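Local coordinates for protein putative phosphomannomutase (Thermus thermophilus, PDB 1TUO) that probably acts as a magnesium-dependent phosphosugar mutase of the phosphohexose mutase family, moving a phosphate between positions on a sugar, at residues T377-A382 against E444-E449. Residues are numbered along the deposited sequence; the frame is centred on the assembly and turned at random.
Sequences TGLTHA and EAQSPE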
ATOM      1  N   THR A 377      23.321  -3.951 -10.114  1.00 21.94           N
ATOM      2  CA  THR A 377      22.528  -3.978 -11.347  1.00 21.42           C
ATOM      3  C   THR A 377      23.267  -3.314 -12.499  1.00 22.81           C
ATOM      4  O   THR A 377      22.992  -3.601 -13.664  1.00 23.61           O
ATOM      5  CB  THR A 377      21.176  -3.240 -11.196  1.00 21.28           C
ATOM      6  OG1 THR A 377      21.408  -1.884 -10.798  1.00 21.31           O
ATOM      7  CG2 THR A 377      20.297  -3.929 -10.168  1.00 19.73           C
ATOM      8  N   GLY A 378      24.191  -2.420 -12.165  1.00 22.66           N
ATOM      9  CA  GLY A 378      24.943  -1.713 -13.186  1.00 23.18           C
ATOM     10  C   GLY A 378      24.103  -0.615 -13.811  1.00 23.38           C
ATOM     11  O   GLY A 378      24.418  -0.111 -14.887  1.00 22.78           O
ATOM     12  N   LEU A 379      23.024  -0.246 -13.128  1.00 23.01           N
ATOM     13  CA  LEU A 379      22.116   0.783 -13.625  1.00 24.75           C
ATOM     14  C   LEU A 379      21.917   1.914 -12.626  1.00 25.67           C
ATOM     15  O   LEU A 379      22.033   1.714 -11.415  1.00 26.84           O
ATOM     16  CB  LEU A 379      20.751   0.164 -13.931  1.00 25.20           C
ATOM     17  CG  LEU A 379      20.688  -0.970 -14.959  1.00 25.87           C
ATOM     18  CD1 LEU A 379      19.292  -1.581 -14.952  1.00 26.57           C
ATOM     19  CD2 LEU A 379      21.039  -0.429 -16.340  1.00 26.35           C
ATOM     20  N   THR A 380      21.621   3.104 -13.144  1.00 25.54           N
ATOM     21  CA  THR A 380      21.350   4.268 -12.310  1.00 27.44           C
ATOM     22  C   THR A 380      19.842   4.488 -12.425  1.00 26.69           C
ATOM     23  O   THR A 380      19.253   4.216 -13.470  1.00 27.23           O
ATOM     24  CB  THR A 380      22.100   5.520 -12.813  1.00 29.30           C
ATOM     25  OG1 THR A 380      23.515   5.311 -12.684  1.00 32.74           O
ATOM     26  CG2 THR A 380      21.696   6.741 -12.004  1.00 31.61           C
ATOM     27  N   HIS A 381      19.225   4.983 -11.358  1.00 26.88           N
ATOM     28  CA  HIS A 381      17.783   5.183 -11.331  1.00 25.59           C
ATOM     29  C   HIS A 381      17.307   6.609 -11.104  1.00 25.77           C
ATOM     30  O   HIS A 381      17.815   7.318 -10.239  1.00 26.49           O
ATOM     31  CB  HIS A 381      17.168   4.293 -10.242  1.00 25.06           C
ATOM     32  CG  HIS A 381      15.732   4.597  -9.946  1.00 24.47           C
ATOM     33  ND1 HIS A 381      14.691   4.079 -10.687  1.00 24.31           N
ATOM     34  CD2 HIS A 381      15.165   5.388  -9.003  1.00 24.67           C
ATOM     35  CE1 HIS A 381      13.545   4.536 -10.213  1.00 24.18           C
ATOM     36  NE2 HIS A 381      13.805   5.333  -9.191  1.00 23.58           N
ATOM     37  N   ALA A 382      16.305   7.002 -11.883  1.00 24.25           N
ATOM     38  CA  ALA A 382      15.669   8.311 -11.775  1.00 25.66           C
ATOM     39  C   ALA A 382      14.231   8.066 -12.217  1.00 24.67           C
ATOM     40  O   ALA A 382      13.987   7.279 -13.131  1.00 23.61           O
ATOM     41  CB  ALA A 382      16.354   9.331 -12.689  1.00 26.58           C
ATOM     42  N   GLU A 444      11.093   6.339 -16.403  1.00 20.02           N
ATOM     43  CA  GLU A 444      12.289   5.923 -15.697  1.00 20.84           C
ATOM     44  C   GLU A 444      13.444   6.108 -16.671  1.00 20.95           C
ATOM     45  O   GLU A 444      13.356   5.716 -17.840  1.00 21.51           O
ATOM     46  CB  GLU A 444      12.231   4.453 -15.264  1.00 20.17           C
ATOM     47  CG  GLU A 444      13.555   4.007 -14.656  1.00 22.09           C
ATOM     48  CD  GLU A 444      13.487   2.661 -13.973  1.00 23.22           C
ATOM     49  OE1 GLU A 444      12.837   1.746 -14.523  1.00 23.92           O
ATOM     50  OE2 GLU A 444      14.102   2.520 -12.894  1.00 24.13           O
ATOM     51  N   ALA A 445      14.521   6.722 -16.191  1.00 21.90           N
ATOM     52  CA  ALA A 445      15.704   6.952 -17.008  1.00 23.99           C
ATOM     53  C   ALA A 445      16.931   7.006 -16.104  1.00 25.57           C
ATOM     54  O   ALA A 445      16.810   6.926 -14.880  1.00 24.75           O
ATOM     55  CB  ALA A 445      15.559   8.254 -17.798  1.00 23.09           C
ATOM     56  N   GLN A 446      18.105   7.156 -16.708  1.00 27.49           N
ATOM     57  CA  GLN A 446      19.356   7.186 -15.961  1.00 30.81           C
ATOM     58  C   GLN A 446      19.594   8.428 -15.105  1.00 30.49           C
ATOM     59  O   GLN A 446      20.340   8.372 -14.130  1.00 31.26           O
ATOM     60  CB  GLN A 446      20.533   7.002 -16.921  1.00 34.81           C
ATOM     61  CG  GLN A 446      21.664   6.147 -16.363  1.00 40.96           C
ATOM     62  CD  GLN A 446      21.294   4.672 -16.255  1.00 43.62           C
ATOM     63  OE1 GLN A 446      22.100   3.848 -15.816  1.00 44.56           O
ATOM     64  NE2 GLN A 446      20.072   4.333 -16.658  1.00 45.48           N
ATOM     65  N   SER A 447      18.963   9.546 -15.454  1.00 28.53           N
ATOM     66  CA  SER A 447      19.149  10.777 -14.691  1.00 27.47           C
ATOM     67  C   SER A 447      17.844  11.546 -14.560  1.00 26.69           C
ATOM     68  O   SER A 447      16.917  11.342 -15.347  1.00 25.95           O
ATOM     69  CB  SER A 447      20.174  11.672 -15.384  1.00 28.74           C
ATOM     70  OG  SER A 447      19.667  12.125 -16.629  1.00 27.86           O
ATOM     71  N   PRO A 448      17.750  12.441 -13.563  1.00 25.83           N
ATOM     72  CA  PRO A 448      16.517  13.212 -13.396  1.00 24.65           C
ATOM     73  C   PRO A 448      16.345  14.162 -14.580  1.00 23.45           C
ATOM     74  O   PRO A 448      15.226  14.507 -14.945  1.00 22.09           O
ATOM     75  CB  PRO A 448      16.751  13.978 -12.093  1.00 26.26           C
ATOM     76  CG  PRO A 448      17.770  13.146 -11.364  1.00 26.50           C
ATOM     77  CD  PRO A 448      18.695  12.716 -12.465  1.00 26.51           C
ATOM     78  N   GLU A 449      17.461  14.586 -15.169  1.00 23.29           N
ATOM     79  CA  GLU A 449      17.404  15.500 -16.304  1.00 22.85           C
ATOM     80  C   GLU A 449      16.798  14.830 -17.519  1.00 22.09           C
ATOM     81  O   GLU A 449      15.998  15.441 -18.231  1.00 21.99           O
ATOM     82  CB  GLU A 449      18.799  16.039 -16.651  1.00 24.02           C
ATOM     83  CG  GLU A 449      19.328  17.019 -15.616  1.00 28.03           C
ATOM     84  CD  GLU A 449      19.596  16.361 -14.281  1.00 29.87           C
ATOM     85  OE1 GLU A 449      19.347  17.008 -13.243  1.00 31.56           O
ATOM     86  OE2 GLU A 449      20.060  15.198 -14.272  1.00 32.53           O
TER
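E444 OE2 sits at the edge of the H381 ring, in its plane, and takes a hydrogen bond of 2.8 Å from H381 ND1 on the anti side of the carboxylate, the two planes standing 83° apart. H381 CG is anti to the backbone N, bringing the ring round to E444 although its CB starts away from that strand. H268 meets the same ring obliquely, and N266 bonds to NE2. The amide plane of Q446 is approached from above, T380 N donating to OE1 over 2.8 Å from 64° out of the carbonyl plane. A bend at chi2 (71°) turns the glutamine back over the T380 backbone, its CG 3.6 Å from T380 CB. An alanine in place of Q446 would probably leave T380 N without this acceptor and open a gap beside T380 CB. Further along, where edge strand 382-386 of the C-terminal domain's antiparallel sheet neighbours strand 440-445, A445 N bonds to A382 O at 3.2 Å, and A382 CB lies 3.3 Å from S447 C, just before helix 448-459. T294 OG1 also bonds to E444 OE2 and W295 N to OE1, so both carboxylate oxygens are engaged, which probably offsets the cost of burying the charge.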